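Local coordinates for protein putative L-alanine-DL-glutamate epimerase (Burkholderia xenovorans, PDB 3SN0) that binds magnesium and fumarate and probably works as a racemase or epimerase of the mandelate racemase/muconate lactonizing enzyme family, at residues Tyr122-Pro127 against Ile341-Ile346. Residues are numbered along the deposited sequence; the frame is centred on the assembly and turned at random.
Sequences YWSHCP and IMETDI. With FUM (fumaric acid), chain C.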
ATOM      1  N   TYR A 122      -5.528 -38.010  -4.500  1.00 14.65           N
ATOM      2  CA  TYR A 122      -4.672 -38.212  -5.662  1.00 14.30           C
ATOM      3  C   TYR A 122      -3.543 -39.188  -5.328  1.00 13.99           C
ATOM      4  O   TYR A 122      -3.068 -39.256  -4.180  1.00 14.09           O
ATOM      5  CB  TYR A 122      -4.133 -36.907  -6.219  1.00 14.27           C
ATOM      6  CG  TYR A 122      -3.158 -36.131  -5.369  1.00 14.41           C
ATOM      7  CD1 TYR A 122      -1.787 -36.361  -5.472  1.00 15.35           C
ATOM      8  CD2 TYR A 122      -3.589 -35.113  -4.523  1.00 14.56           C
ATOM      9  CE1 TYR A 122      -0.876 -35.624  -4.731  1.00 14.89           C
ATOM     10  CE2 TYR A 122      -2.678 -34.369  -3.775  1.00 14.79           C
ATOM     11  CZ  TYR A 122      -1.322 -34.612  -3.909  1.00 15.22           C
ATOM     12  OH  TYR A 122      -0.410 -33.892  -3.170  1.00 17.23           O
ATOM     13  N   TRP A 123      -3.146 -39.950  -6.340  1.00 13.77           N
ATOM     14  CA  TRP A 123      -2.040 -40.896  -6.251  1.00 13.99           C
ATOM     15  C   TRP A 123      -0.769 -40.085  -6.483  1.00 14.07           C
ATOM     16  O   TRP A 123      -0.461 -39.662  -7.609  1.00 14.24           O
ATOM     17  CB  TRP A 123      -2.203 -41.994  -7.307  1.00 14.59           C
ATOM     18  CG  TRP A 123      -1.099 -43.007  -7.410  1.00 14.76           C
ATOM     19  CD1 TRP A 123       0.165 -42.919  -6.906  1.00 16.76           C
ATOM     20  CD2 TRP A 123      -1.152 -44.242  -8.125  1.00 16.97           C
ATOM     21  NE1 TRP A 123       0.893 -44.033  -7.233  1.00 17.55           N
ATOM     22  CE2 TRP A 123       0.116 -44.857  -7.996  1.00 17.05           C
ATOM     23  CE3 TRP A 123      -2.149 -44.891  -8.864  1.00 18.74           C
ATOM     24  CZ2 TRP A 123       0.418 -46.091  -8.576  1.00 18.95           C
ATOM     25  CZ3 TRP A 123      -1.852 -46.133  -9.428  1.00 19.54           C
ATOM     26  CH2 TRP A 123      -0.580 -46.716  -9.281  1.00 19.80           C
ATOM     27  N   SER A 124      -0.056 -39.868  -5.396  1.00 13.80           N
ATOM     28  CA  SER A 124       1.113 -39.008  -5.386  1.00 13.83           C
ATOM     29  C   SER A 124       2.359 -39.750  -5.839  1.00 13.71           C
ATOM     30  O   SER A 124       2.386 -40.976  -5.879  1.00 14.62           O
ATOM     31  CB  SER A 124       1.293 -38.435  -3.981  1.00 14.14           C
ATOM     32  OG  SER A 124       2.166 -37.329  -4.008  1.00 14.53           O
ATOM     33  N   HIS A 125       3.415 -39.003  -6.143  1.00 14.57           N
ATOM     34  CA  HIS A 125       4.686 -39.595  -6.573  1.00 14.93           C
ATOM     35  C   HIS A 125       4.464 -40.664  -7.640  1.00 15.39           C
ATOM     36  O   HIS A 125       4.942 -41.783  -7.536  1.00 15.60           O
ATOM     37  CB  HIS A 125       5.445 -40.126  -5.359  1.00 15.34           C
ATOM     38  CG  HIS A 125       5.633 -39.076  -4.304  1.00 14.69           C
ATOM     39  ND1 HIS A 125       4.816 -38.983  -3.196  1.00 16.04           N
ATOM     40  CD2 HIS A 125       6.479 -38.024  -4.239  1.00 16.90           C
ATOM     41  CE1 HIS A 125       5.171 -37.925  -2.484  1.00 15.92           C
ATOM     42  NE2 HIS A 125       6.183 -37.329  -3.091  1.00 17.06           N
ATOM     43  N   CYS A 126       3.723 -40.255  -8.665  1.00 15.56           N
ATOM     44  CA  CYS A 126       3.236 -41.120  -9.716  1.00 16.52           C
ATOM     45  C   CYS A 126       3.572 -40.501 -11.067  1.00 16.88           C
ATOM     46  O   CYS A 126       2.865 -39.575 -11.526  1.00 17.25           O
ATOM     47  CB  CYS A 126       1.730 -41.276  -9.580  1.00 16.68           C
ATOM     48  SG  CYS A 126       0.979 -42.347 -10.844  1.00 18.59           S
ATOM     49  N   PRO A 127       4.624 -40.997 -11.729  1.00 16.47           N
ATOM     50  CA  PRO A 127       5.417 -42.209 -11.471  1.00 16.57           C
ATOM     51  C   PRO A 127       6.734 -41.984 -10.714  1.00 16.09           C
ATOM     52  O   PRO A 127       7.623 -42.833 -10.759  1.00 17.27           O
ATOM     53  CB  PRO A 127       5.704 -42.715 -12.889  1.00 16.47           C
ATOM     54  CG  PRO A 127       5.766 -41.449 -13.721  1.00 17.85           C
ATOM     55  CD  PRO A 127       5.023 -40.365 -12.995  1.00 16.59           C
ATOM     56  N   ILE A 341      -8.592 -31.778  -1.540  1.00 12.22           N
ATOM     57  CA  ILE A 341      -8.272 -33.137  -1.972  1.00 12.94           C
ATOM     58  C   ILE A 341      -7.282 -33.684  -0.926  1.00 13.87           C
ATOM     59  O   ILE A 341      -6.724 -32.896  -0.132  1.00 13.79           O
ATOM     60  CB  ILE A 341      -7.661 -33.160  -3.389  1.00 13.00           C
ATOM     61  CG1 ILE A 341      -7.620 -34.581  -3.952  1.00 13.12           C
ATOM     62  CG2 ILE A 341      -6.253 -32.581  -3.407  1.00 11.40           C
ATOM     63  CD1 ILE A 341      -7.472 -34.611  -5.482  1.00 14.27           C
HETATM   64  N   MSE A 342      -7.072 -35.003  -0.891  1.00 14.63           N
HETATM   65  CA  MSE A 342      -6.030 -35.579  -0.033  1.00 15.31           C
HETATM   66  C   MSE A 342      -4.989 -36.344  -0.831  1.00 15.10           C
HETATM   67  O   MSE A 342      -5.305 -37.139  -1.712  1.00 15.06           O
HETATM   68  CB  MSE A 342      -6.584 -36.489   1.070  1.00 16.02           C
HETATM   69  CG  MSE A 342      -5.437 -37.134   1.994  1.00 17.49           C
HETATM   70 SE   MSE A 342      -6.378 -37.866   3.440  1.00 24.68          SE
HETATM   71  CE  MSE A 342      -5.059 -39.292   3.903  1.00 14.15           C
ATOM     72  N   GLU A 343      -3.734 -36.048  -0.539  1.00 14.84           N
ATOM     73  CA  GLU A 343      -2.602 -36.747  -1.113  1.00 14.39           C
ATOM     74  C   GLU A 343      -2.477 -38.116  -0.490  1.00 14.25           C
ATOM     75  O   GLU A 343      -2.711 -38.290   0.709  1.00 14.33           O
ATOM     76  CB  GLU A 343      -1.328 -35.966  -0.796  1.00 14.41           C
ATOM     77  CG  GLU A 343      -0.079 -36.594  -1.362  1.00 14.59           C
ATOM     78  CD  GLU A 343       1.195 -35.876  -0.991  1.00 16.55           C
ATOM     79  OE1 GLU A 343       1.199 -35.037  -0.065  1.00 14.95           O
ATOM     80  OE2 GLU A 343       2.206 -36.167  -1.643  1.00 18.21           O
ATOM     81  N   THR A 344      -2.084 -39.092  -1.288  1.00 13.73           N
ATOM     82  CA  THR A 344      -1.637 -40.334  -0.709  1.00 13.73           C
ATOM     83  C   THR A 344      -0.728 -41.051  -1.694  1.00 14.34           C
ATOM     84  O   THR A 344      -0.877 -40.882  -2.898  1.00 13.38           O
ATOM     85  CB  THR A 344      -2.830 -41.236  -0.305  1.00 13.35           C
ATOM     86  OG1 THR A 344      -2.388 -42.195   0.653  1.00 15.68           O
ATOM     87  CG2 THR A 344      -3.399 -41.954  -1.522  1.00 13.47           C
ATOM     88  N   ASP A 345       0.214 -41.833  -1.166  1.00 14.77           N
ATOM     89  CA  ASP A 345       1.051 -42.707  -2.004  1.00 15.77           C
ATOM     90  C   ASP A 345       0.349 -44.066  -2.139  1.00 16.19           C
ATOM     91  O   ASP A 345       0.023 -44.724  -1.149  1.00 16.63           O
ATOM     92  CB  ASP A 345       2.434 -42.904  -1.406  1.00 15.63           C
ATOM     93  CG  ASP A 345       3.329 -41.668  -1.541  1.00 17.36           C
ATOM     94  OD1 ASP A 345       3.152 -40.863  -2.486  1.00 17.66           O
ATOM     95  OD2 ASP A 345       4.216 -41.516  -0.677  1.00 17.55           O
ATOM     96  N   ILE A 346       0.131 -44.493  -3.373  1.00 16.29           N
ATOM     97  CA  ILE A 346      -0.480 -45.775  -3.629  1.00 16.43           C
ATOM     98  C   ILE A 346       0.606 -46.846  -3.812  1.00 16.83           C
ATOM     99  O   ILE A 346       0.355 -48.016  -3.590  1.00 16.72           O
ATOM    100  CB  ILE A 346      -1.432 -45.662  -4.852  1.00 16.78           C
ATOM    101  CG1 ILE A 346      -2.605 -44.755  -4.499  1.00 16.70           C
ATOM    102  CG2 ILE A 346      -1.904 -47.023  -5.339  1.00 16.99           C
ATOM    103  CD1 ILE A 346      -3.404 -45.199  -3.250  1.00 16.60           C
TER
HETATM  104  OXT FUM C 500      12.228 -34.454  -5.016  1.00 21.38           O
HETATM  105  C   FUM C 500      11.950 -34.842  -3.851  1.00 22.56           C
HETATM  106  O   FUM C 500      12.858 -35.222  -3.069  1.00 20.50           O
HETATM  107  C4  FUM C 500      10.551 -34.910  -3.365  1.00 23.42           C
HETATM  108  C5  FUM C 500       9.515 -34.530  -4.119  1.00 25.69           C
HETATM  109  C6  FUM C 500       8.125 -34.596  -3.597  1.00 25.87           C
HETATM  110  O7  FUM C 500       7.924 -35.126  -2.469  1.00 26.01           O
HETATM  111  O8  FUM C 500       7.184 -34.117  -4.296  1.00 27.32           O
HETATM  112  O   HOH W   1       2.845 -43.558  -4.705  1.00 13.26           O
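His125 turns CG beside its own backbone N (chi1 -54°) and Asp345 does likewise (chi1 -74°), bringing imidazole and carboxylate together beside the parallel pairing of Tyr122 with Glu343 and Trp123 with Thr344. ND1 of His125 donates a nearly straight bond of 2.6 Å to OD1 of Asp345; the oxygen lies in the ring plane and uses its syn lone pair, although ring and carboxylate planes stand 65° apart. NE2, the other ring nitrogen of His125, donates to O7 of fumarate at 2.9 Å. Next to this pair, Ser124 OG bonds to OE2 of Glu343 at 2.6 Å, meeting it on the anti side. The extended Glu343 chain runs over one face of the Tyr122 ring, its CA 3.8 Å from the ring centroid; OE1 of Glu343 is taken by Asn319, and Tyr122 OH by Lys163. On the other face of the sheet, CB of Ile346 sits over the five-membered ring of Trp123, 3.5 Å from its centroid, while Cys126 SG lies over the rim of the opposite face. Backbone bonds such as Ser124 N to Thr344 O (2.8 Å) join strands 118-123 and 342-344 in the barrel region of the enolase-like fold, with the fumarate-binding histidine close by. The bond to Asp345 fixes the imidazole's rotation and so points NE2 at the ligand: His125 gives one hydrogen bond to fumarate, which Arg178 and Asn165 also bind.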